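Local atomic coordinates of O-phospho-L-seryl-tRNA:Cys-tRNA synthase (Methanocaldococcus jannaschii DSM 2661, PDB entry 5X6B), a protein that probably converts O-phosphoseryl-tRNA to cysteinyl-tRNA with the help of a covalently bound pyridoxal phosphate cofactor. Residues F103-I107 / L303-F307; I128-I133 / F272-I276; G195-H201 / I224-C230. All blocks are in the same frame, centred on the assembly; numbering follows the deposited sequence.

Contact 3 lies in the core: strands 195-200 and 226-229 are neighbours in the central sheet, and only this contact carries backbone hydrogen bonds between its segments. Contact 2 sets helix 122-132 against the short helix 273-276; I128, V129 and I276 are buried, I133 is partly exposed and K275 is exposed. It touches contact 3, with V129 CG2 3.8 Å from L227 CD2 and F272 CE1 3.9 Å from P225 CG. Contact 1 is buried but does not touch the other two, its centre about 22 Å from that of contact 2. Aromatic geometry dominates there, and the second subunit also packs on it; contact 2 meets that subunit too, contact 3 no other protein chain.

Contact 1. Residues F103-I107 / L303-F307; sequences FLEDI and LMASF
F103 projects from helix 100-111 into a corner made by L303, M304 and F307, and its ring carries the close-packed part of the contact. M304 CG lies over one ring face, 3.8 Å from the F103 centroid and 20° off the normal, which is CH-pi geometry. M304 SD is set obliquely, 4.9 Å from the F103 centroid, as a looser Met-aromatic contact. With F103 CG swung trans to the backbone N (chi1 169°), the far end of the ring extends to L303, where F103 CZ meets L303 CG at 3.6 Å. The same ring turns its edge to the face of F307: the centroids are 5.4 Å apart and the planes stand at 88°, a T-shaped pair.

The other side is thinner. I107 offers one methyl, CD1, 3.5 Å from F307 CE1, and D106 CB comes no closer to F307 CE2 than 4.2 Å. Solvent does not take over here, since all six touching residues are buried; D106 OD2 instead hydrogen-bonds Y44 OH of the second subunit. Strand 115-119 lies against L104 and I107, helix 69-77 backs A305 and S306, and Y44, L41 and L47 of the second subunit also pack on the contact.

Contact 2. Residues I128-I133 / F272-I276; sequences IVMHAI and FSDKI
I128, itself buried, puts its CG2 methyl 4.1 Å from I276 CD1, with the two side chains crossing at about a right angle. One residue on, V129 meets the same methyl: V129 CG1 lies 3.8 Å from I276 CD1, and here the side chains run side by side and point the same way. M130 and H131 turn to other neighbours: M130 packs against helix 148-156, and H131 ND1 is hydrogen-bonded to E289.

A132 brings the backbones closest, with its CA 5.8 Å from K275 CA. Its CB points at the other segment and lies 3.6 Å from K275 O, and its carbonyl O is 3.5 Å from K275 CB. That is plain packing, as no hydrogen bond joins the segments. I133, just past the helix, contributes the largest share of the interface. CG1 lies opposite the carbonyl carbon (chi1 -52°), and the turn at chi2 (-56°) brings I133 CD1 among three partners: K275 CB, F272 CD1 at 3.9 Å and I276 CD1 at 4.0 Å. I133 CG2 also approaches the F272 ring, and the ring itself meets the F248 ring, whose strand I133 touches too.

I276 CD1 is thus shared by I128, V129 and I133, so one methyl touches two neighbouring residues near the helix end and the residue just beyond it. F272 stands at the N-cap position of helix 273-276, while exposed K275 marks the outer margin. I128 and V129 also rest on L266 of strand 264-268, and I276 on F268. Two helices thus pack together against the mixed seven-stranded sheet, whose order 1-7-6-5-4-2-3 with strand 264-268 antiparallel is that of the large domain of fold type I pyridoxal phosphate enzymes.

Contact 3. Residues G195-H201 / I224-C230; sequences GLILLTH and IPFLLNC
I197 and F226 begin a run of parallel bridges that continues to T200 and N229, with strand axes 4.7 Å apart and inclined by 25°. The two strands belong to a beta-alpha-beta unit whose connecting helix is 212-221. Five backbone hydrogen bonds form the ladder, the donor alternating between the strands: I197 N to P225 O (2.7 Å), L227 N to I197 O, L199 N to L227 O, N229 N to L199 O and H201 N to N229 O.

On the face lined by I197, L199, F226 and L228, toward helices 179-188 and 212-221, I197 CG1 packs 3.6 Å from I224 CG2. F226 turns its ring edge to the other strand, with CE1 3.6 Å from L199 CB. L199 and L228 lie side by side, CD2 of the former 3.9 Å from CD1 of the latter. Beyond the strand end, L228 CD2 sits over one face of the H201 imidazole, 4.2 Å from its centroid, a CH-pi contact; H201 ND1 is itself hydrogen-bonded to T233 OG1.

The other face carries L198, L227, T200 and N229. L198 CD1 meets L227 CD2 at 3.7 Å, where M130 and V129 of helix 122-132 pack on this face. Polar groups appear toward the C-terminal ends: T200 OG1 is hydrogen-bonded to D143 OD1, while T200 CG2 lies 4.1 Å from N229 ND2. N229 extends with CG trans to its backbone N (chi1 -177°); its OD1 accepts from A231 N, and its ND2 is hydrogen-bonded to N1 of the pyridoxal phosphate-lysine adduct at position 255.

Contact 1. Residues F103-I107 / L303-F307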
loop_
_atom_site.group_PDB
_atom_site.type_symbol
_atom_site.label_atom_id
_atom_site.label_comp_id
_atom_site.label_asym_id
_atom_site.label_seq_id
_atom_site.Cartn_x
_atom_site.Cartn_y
_atom_site.Cartn_z
ATOM N N PHE B 103 6.351 10.308 -10.091
ATOM C CA PHE B 103 6.780 8.927 -9.929
ATOM C C PHE B 103 6.708 8.169 -11.252
ATOM O O PHE B 103 7.591 7.371 -11.573
ATOM C CB PHE B 103 5.933 8.221 -8.871
ATOM C CG PHE B 103 6.142 6.738 -8.823
ATOM C CD1 PHE B 103 7.322 6.207 -8.333
ATOM C CD2 PHE B 103 5.160 5.874 -9.272
ATOM C CE1 PHE B 103 7.517 4.840 -8.293
ATOM C CE2 PHE B 103 5.346 4.507 -9.232
ATOM C CZ PHE B 103 6.526 3.989 -8.742
ATOM N N LEU B 104 5.656 8.429 -12.020
ATOM C CA LEU B 104 5.458 7.737 -13.284
ATOM C C LEU B 104 6.504 8.131 -14.317
ATOM O O LEU B 104 6.905 7.313 -15.145
ATOM C CB LEU B 104 4.055 8.002 -13.824
ATOM C CG LEU B 104 2.986 7.148 -13.150
ATOM C CD1 LEU B 104 1.612 7.428 -13.737
ATOM C CD2 LEU B 104 3.348 5.677 -13.282
ATOM N N GLU B 105 6.955 9.378 -14.270
ATOM C CA GLU B 105 8.020 9.795 -15.166
ATOM C C GLU B 105 9.367 9.253 -14.673
ATOM O O GLU B 105 10.214 8.868 -15.480
ATOM C CB GLU B 105 8.049 11.320 -15.308
ATOM C CG GLU B 105 8.971 12.048 -14.345
ATOM C CD GLU B 105 8.731 13.542 -14.332
ATOM O OE1 GLU B 105 7.856 14.008 -15.093
ATOM O OE2 GLU B 105 9.429 14.251 -13.572
ATOM N N ASP B 106 9.556 9.194 -13.357
ATOM C CA ASP B 106 10.803 8.674 -12.800
ATOM C C ASP B 106 10.919 7.171 -13.030
ATOM O O ASP B 106 12.006 6.660 -13.305
ATOM C CB ASP B 106 10.910 8.988 -11.305
ATOM C CG ASP B 106 11.099 10.468 -11.035
ATOM O OD1 ASP B 106 11.484 11.197 -11.973
ATOM O OD2 ASP B 106 10.868 10.904 -9.887
ATOM N N ILE B 107 9.797 6.465 -12.931
ATOM C CA ILE B 107 9.791 5.028 -13.167
ATOM C C ILE B 107 9.974 4.755 -14.662
ATOM O O ILE B 107 10.393 3.669 -15.062
ATOM C CB ILE B 107 8.487 4.366 -12.653
ATOM C CG1 ILE B 107 8.664 2.855 -12.515
ATOM C CG2 ILE B 107 7.323 4.668 -13.566
ATOM C CD1 ILE B 107 9.662 2.458 -11.453
ATOM N N LEU B 303 4.791 1.502 -3.229
ATOM C CA LEU B 303 5.651 1.453 -4.411
ATOM C C LEU B 303 6.488 2.726 -4.532
ATOM O O LEU B 303 7.687 2.666 -4.818
ATOM C CB LEU B 303 4.813 1.245 -5.675
ATOM C CG LEU B 303 5.548 0.982 -6.993
ATOM C CD1 LEU B 303 6.404 -0.272 -6.907
ATOM C CD2 LEU B 303 4.558 0.866 -8.143
ATOM N N MET B 304 5.857 3.874 -4.309
ATOM C CA MET B 304 6.569 5.151 -4.302
ATOM C C MET B 304 7.526 5.257 -3.111
ATOM O O MET B 304 8.599 5.853 -3.212
ATOM C CB MET B 304 5.582 6.320 -4.275
ATOM C CG MET B 304 4.801 6.519 -5.568
ATOM S SD MET B 304 3.749 7.991 -5.519
ATOM C CE MET B 304 2.476 7.464 -4.377
ATOM N N ALA B 305 7.134 4.677 -1.983
ATOM C CA ALA B 305 7.948 4.738 -0.772
ATOM C C ALA B 305 9.164 3.813 -0.847
ATOM O O ALA B 305 10.257 4.177 -0.420
ATOM C CB ALA B 305 7.103 4.402 0.442
ATOM N N SER B 306 8.972 2.616 -1.395
ATOM C CA SER B 306 10.062 1.659 -1.541
ATOM C C SER B 306 10.968 1.987 -2.722
ATOM O O SER B 306 11.996 1.340 -2.917
ATOM C CB SER B 306 9.514 0.245 -1.711
ATOM O OG SER B 306 8.742 -0.135 -0.591
ATOM N N PHE B 307 10.589 2.990 -3.504
ATOM C CA PHE B 307 11.283 3.266 -4.755
ATOM C C PHE B 307 12.769 3.623 -4.572
ATOM O O PHE B 307 13.613 3.057 -5.268
ATOM C CB PHE B 307 10.555 4.368 -5.535
ATOM C CG PHE B 307 11.154 4.651 -6.881
ATOM C CD1 PHE B 307 11.232 3.655 -7.840
ATOM C CD2 PHE B 307 11.625 5.912 -7.194
ATOM C CE1 PHE B 307 11.786 3.907 -9.081
ATOM C CE2 PHE B 307 12.175 6.174 -8.436
ATOM C CZ PHE B 307 12.256 5.171 -9.380
#

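Contact 2. Residues I128-I133 / F272-I276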
loop_
_atom_site.group_PDB
_atom_site.type_symbol
_atom_site.label_atom_id
_atom_site.label_comp_id
_atom_site.label_asym_id
_atom_site.label_seq_id
_atom_site.Cartn_x
_atom_site.Cartn_y
_atom_site.Cartn_z
ATOM N N ILE B 128 -3.963 -5.642 -20.541
ATOM C CA ILE B 128 -4.205 -4.324 -21.114
ATOM C C ILE B 128 -3.658 -4.207 -22.530
ATOM O O ILE B 128 -4.377 -3.785 -23.436
ATOM C CB ILE B 128 -3.595 -3.210 -20.242
ATOM C CG1 ILE B 128 -4.487 -2.956 -19.028
ATOM C CG2 ILE B 128 -3.454 -1.923 -21.036
ATOM C CD1 ILE B 128 -3.861 -2.066 -17.999
ATOM N N VAL B 129 -2.401 -4.589 -22.733
ATOM C CA VAL B 129 -1.811 -4.479 -24.065
ATOM C C VAL B 129 -2.407 -5.527 -25.011
ATOM O O VAL B 129 -2.557 -5.273 -26.202
ATOM C CB VAL B 129 -0.265 -4.612 -24.037
ATOM C CG1 VAL B 129 0.345 -3.499 -23.206
ATOM C CG2 VAL B 129 0.166 -5.971 -23.517
ATOM N N MET B 130 -2.766 -6.689 -24.475
ATOM C CA MET B 130 -3.405 -7.726 -25.273
ATOM C C MET B 130 -4.790 -7.280 -25.721
ATOM O O MET B 130 -5.307 -7.743 -26.737
ATOM C CB MET B 130 -3.518 -9.031 -24.484
ATOM C CG MET B 130 -2.236 -9.823 -24.375
ATOM S SD MET B 130 -2.530 -11.372 -23.501
ATOM C CE MET B 130 -0.864 -12.031 -23.401
ATOM N N HIS B 131 -5.383 -6.375 -24.950
ATOM C CA HIS B 131 -6.756 -5.953 -25.183
ATOM C C HIS B 131 -6.823 -4.698 -26.046
ATOM O O HIS B 131 -7.798 -4.485 -26.767
ATOM C CB HIS B 131 -7.460 -5.717 -23.846
ATOM C CG HIS B 131 -8.925 -5.443 -23.969
ATOM N ND1 HIS B 131 -9.434 -4.167 -24.084
ATOM C CD2 HIS B 131 -9.988 -6.278 -23.989
ATOM C CE1 HIS B 131 -10.751 -4.229 -24.176
ATOM N NE2 HIS B 131 -11.113 -5.499 -24.122
ATOM N N ALA B 132 -5.779 -3.878 -25.980
ATOM C CA ALA B 132 -5.787 -2.578 -26.643
ATOM C C ALA B 132 -4.882 -2.510 -27.873
ATOM O O ALA B 132 -4.936 -1.543 -28.633
ATOM C CB ALA B 132 -5.392 -1.496 -25.656
ATOM N N ILE B 133 -4.042 -3.523 -28.063
ATOM C CA ILE B 133 -3.114 -3.531 -29.192
ATOM C C ILE B 133 -3.494 -4.620 -30.182
ATOM O O ILE B 133 -3.660 -4.363 -31.371
ATOM C CB ILE B 133 -1.656 -3.737 -28.731
ATOM C CG1 ILE B 133 -1.296 -2.721 -27.643
ATOM C CG2 ILE B 133 -0.696 -3.640 -29.907
ATOM C CD1 ILE B 133 -1.501 -1.279 -28.060
ATOM N N PHE B 272 2.751 3.583 -29.038
ATOM C CA PHE B 272 1.546 2.867 -28.632
ATOM C C PHE B 272 0.765 3.596 -27.541
ATOM O O PHE B 272 -0.141 3.024 -26.936
ATOM C CB PHE B 272 1.900 1.464 -28.143
ATOM C CG PHE B 272 2.510 0.588 -29.193
ATOM C CD1 PHE B 272 1.716 -0.231 -29.977
ATOM C CD2 PHE B 272 3.881 0.572 -29.389
ATOM C CE1 PHE B 272 2.280 -1.050 -30.942
ATOM C CE2 PHE B 272 4.451 -0.240 -30.349
ATOM C CZ PHE B 272 3.649 -1.053 -31.129
ATOM N N SER B 273 1.115 4.853 -27.291
ATOM C CA SER B 273 0.472 5.630 -26.235
ATOM C C SER B 273 -1.028 5.811 -26.481
ATOM O O SER B 273 -1.838 5.648 -25.568
ATOM C CB SER B 273 1.148 6.997 -26.101
ATOM O OG SER B 273 0.531 7.777 -25.093
ATOM N N ASP B 274 -1.385 6.127 -27.723
ATOM C CA ASP B 274 -2.766 6.445 -28.089
ATOM C C ASP B 274 -3.752 5.311 -27.818
ATOM O O ASP B 274 -4.927 5.556 -27.546
ATOM C CB ASP B 274 -2.842 6.833 -29.566
ATOM C CG ASP B 274 -2.165 8.159 -29.860
ATOM O OD1 ASP B 274 -1.928 8.935 -28.908
ATOM O OD2 ASP B 274 -1.878 8.426 -31.047
ATOM N N LYS B 275 -3.282 4.074 -27.899
ATOM C CA LYS B 275 -4.161 2.931 -27.692
ATOM C C LYS B 275 -4.203 2.512 -26.227
ATOM O O LYS B 275 -5.251 2.115 -25.718
ATOM C CB LYS B 275 -3.720 1.760 -28.570
ATOM C CG LYS B 275 -3.073 2.196 -29.871
ATOM C CD LYS B 275 -3.407 1.240 -31.006
ATOM C CE LYS B 275 -2.886 1.767 -32.335
ATOM N NZ LYS B 275 -2.290 0.685 -33.166
ATOM N N ILE B 276 -3.065 2.603 -25.550
ATOM C CA ILE B 276 -3.011 2.276 -24.135
ATOM C C ILE B 276 -3.770 3.329 -23.342
ATOM O O ILE B 276 -4.648 3.005 -22.543
ATOM C CB ILE B 276 -1.561 2.183 -23.621
ATOM C CG1 ILE B 276 -0.790 1.093 -24.373
ATOM C CG2 ILE B 276 -1.547 1.904 -22.129
ATOM C CD1 ILE B 276 -1.357 -0.299 -24.188
#

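Contact 3. Residues G195-H201 / I224-C230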
loop_
_atom_site.group_PDB
_atom_site.type_symbol
_atom_site.label_atom_id
_atom_site.label_comp_id
_atom_site.label_asym_id
_atom_site.label_seq_id
_atom_site.Cartn_x
_atom_site.Cartn_y
_atom_site.Cartn_z
ATOM N N GLY B 195 -0.257 -10.704 -33.304
ATOM C CA GLY B 195 -0.469 -9.374 -32.770
ATOM C C GLY B 195 0.578 -8.956 -31.757
ATOM O O GLY B 195 0.857 -7.767 -31.596
ATOM N N LEU B 196 1.170 -9.933 -31.079
ATOM C CA LEU B 196 2.096 -9.628 -30.000
ATOM C C LEU B 196 3.178 -10.686 -29.787
ATOM O O LEU B 196 2.902 -11.891 -29.759
ATOM C CB LEU B 196 1.315 -9.433 -28.697
ATOM C CG LEU B 196 2.115 -8.973 -27.475
ATOM C CD1 LEU B 196 2.720 -7.604 -27.726
ATOM C CD2 LEU B 196 1.235 -8.959 -26.238
ATOM N N ILE B 197 4.412 -10.218 -29.629
ATOM C CA ILE B 197 5.513 -11.077 -29.204
ATOM C C ILE B 197 5.816 -10.859 -27.719
ATOM O O ILE B 197 6.022 -9.725 -27.275
ATOM C CB ILE B 197 6.776 -10.820 -30.034
ATOM C CG1 ILE B 197 6.484 -11.060 -31.512
ATOM C CG2 ILE B 197 7.911 -11.720 -29.572
ATOM C CD1 ILE B 197 7.619 -10.678 -32.413
ATOM N N LEU B 198 5.840 -11.950 -26.960
ATOM C CA LEU B 198 6.000 -11.877 -25.510
ATOM C C LEU B 198 7.190 -12.706 -25.024
ATOM O O LEU B 198 7.328 -13.876 -25.378
ATOM C CB LEU B 198 4.712 -12.344 -24.819
ATOM C CG LEU B 198 4.569 -12.204 -23.300
ATOM C CD1 LEU B 198 3.120 -11.914 -22.943
ATOM C CD2 LEU B 198 5.042 -13.458 -22.575
ATOM N N LEU B 199 8.044 -12.096 -24.210
ATOM C CA LEU B 199 9.172 -12.816 -23.625
ATOM C C LEU B 199 9.184 -12.704 -22.102
ATOM O O LEU B 199 9.288 -11.608 -21.548
ATOM C CB LEU B 199 10.499 -12.300 -24.190
ATOM C CG LEU B 199 11.761 -12.897 -23.553
ATOM C CD1 LEU B 199 11.818 -14.408 -23.751
ATOM C CD2 LEU B 199 13.015 -12.228 -24.097
ATOM N N THR B 200 9.063 -13.844 -21.430
ATOM C CA THR B 200 9.208 -13.890 -19.986
ATOM C C THR B 200 10.678 -13.682 -19.647
ATOM O O THR B 200 11.484 -14.607 -19.781
ATOM C CB THR B 200 8.716 -15.224 -19.406
ATOM O OG1 THR B 200 7.357 -15.438 -19.796
ATOM C CG2 THR B 200 8.795 -15.205 -17.895
ATOM N N HIS B 201 11.023 -12.469 -19.222
ATOM C CA HIS B 201 12.425 -12.078 -19.040
ATOM C C HIS B 201 13.165 -13.000 -18.076
ATOM O O HIS B 201 14.306 -13.387 -18.329
ATOM C CB HIS B 201 12.515 -10.638 -18.547
ATOM C CG HIS B 201 13.849 -10.008 -18.780
ATOM N ND1 HIS B 201 14.159 -8.739 -18.341
ATOM C CD2 HIS B 201 14.954 -10.468 -19.411
ATOM C CE1 HIS B 201 15.400 -8.446 -18.689
ATOM N NE2 HIS B 201 15.904 -9.479 -19.341
ATOM N N ILE B 224 6.369 -6.710 -35.459
ATOM C CA ILE B 224 5.370 -7.139 -34.484
ATOM C C ILE B 224 5.697 -6.584 -33.099
ATOM O O ILE B 224 6.841 -6.666 -32.650
ATOM C CB ILE B 224 5.275 -8.676 -34.418
ATOM C CG1 ILE B 224 5.041 -9.252 -35.815
ATOM C CG2 ILE B 224 4.162 -9.115 -33.474
ATOM C CD1 ILE B 224 5.138 -10.757 -35.876
ATOM N N PRO B 225 4.694 -5.999 -32.423
ATOM C CA PRO B 225 4.854 -5.441 -31.074
ATOM C C PRO B 225 5.457 -6.432 -30.077
ATOM O O PRO B 225 5.071 -7.606 -30.048
ATOM C CB PRO B 225 3.423 -5.075 -30.678
ATOM C CG PRO B 225 2.750 -4.784 -31.975
ATOM C CD PRO B 225 3.346 -5.744 -32.965
ATOM N N PHE B 226 6.396 -5.943 -29.269
ATOM C CA PHE B 226 7.146 -6.778 -28.337
ATOM C C PHE B 226 6.899 -6.362 -26.883
ATOM O O PHE B 226 7.235 -5.246 -26.468
ATOM C CB PHE B 226 8.641 -6.713 -28.676
ATOM C CG PHE B 226 9.529 -7.508 -27.746
ATOM C CD1 PHE B 226 9.153 -8.765 -27.302
ATOM C CD2 PHE B 226 10.767 -7.011 -27.362
ATOM C CE1 PHE B 226 9.978 -9.498 -26.460
ATOM C CE2 PHE B 226 11.599 -7.742 -26.527
ATOM C CZ PHE B 226 11.204 -8.987 -26.076
ATOM N N LEU B 227 6.292 -7.269 -26.122
ATOM C CA LEU B 227 6.104 -7.079 -24.688
ATOM C C LEU B 227 7.081 -7.940 -23.895
ATOM O O LEU B 227 7.071 -9.170 -24.001
ATOM C CB LEU B 227 4.667 -7.411 -24.277
ATOM C CG LEU B 227 4.444 -7.672 -22.784
ATOM C CD1 LEU B 227 4.671 -6.415 -21.966
ATOM C CD2 LEU B 227 3.055 -8.231 -22.533
ATOM N N LEU B 228 7.924 -7.289 -23.102
ATOM C CA LEU B 228 8.861 -7.993 -22.232
ATOM C C LEU B 228 8.289 -8.107 -20.821
ATOM O O LEU B 228 8.088 -7.096 -20.142
ATOM C CB LEU B 228 10.212 -7.274 -22.210
ATOM C CG LEU B 228 11.337 -7.879 -21.367
ATOM C CD1 LEU B 228 11.686 -9.288 -21.820
ATOM C CD2 LEU B 228 12.560 -6.981 -21.406
ATOM N N ASN B 229 8.001 -9.332 -20.392
ATOM C CA ASN B 229 7.480 -9.555 -19.046
ATOM C C ASN B 229 8.580 -9.427 -18.008
ATOM O O ASN B 229 9.275 -10.395 -17.701
ATOM C CB ASN B 229 6.825 -10.928 -18.926
ATOM C CG ASN B 229 6.210 -11.158 -17.558
ATOM O OD1 ASN B 229 6.070 -10.228 -16.767
ATOM N ND2 ASN B 229 5.848 -12.403 -17.269
ATOM N N CYS B 230 8.723 -8.230 -17.459
ATOM C CA CYS B 230 9.776 -7.962 -16.500
ATOM C C CYS B 230 9.338 -8.173 -15.057
ATOM O O CYS B 230 9.944 -7.632 -14.129
ATOM C CB CYS B 230 10.291 -6.547 -16.686
ATOM S SG CYS B 230 11.265 -6.361 -18.176
#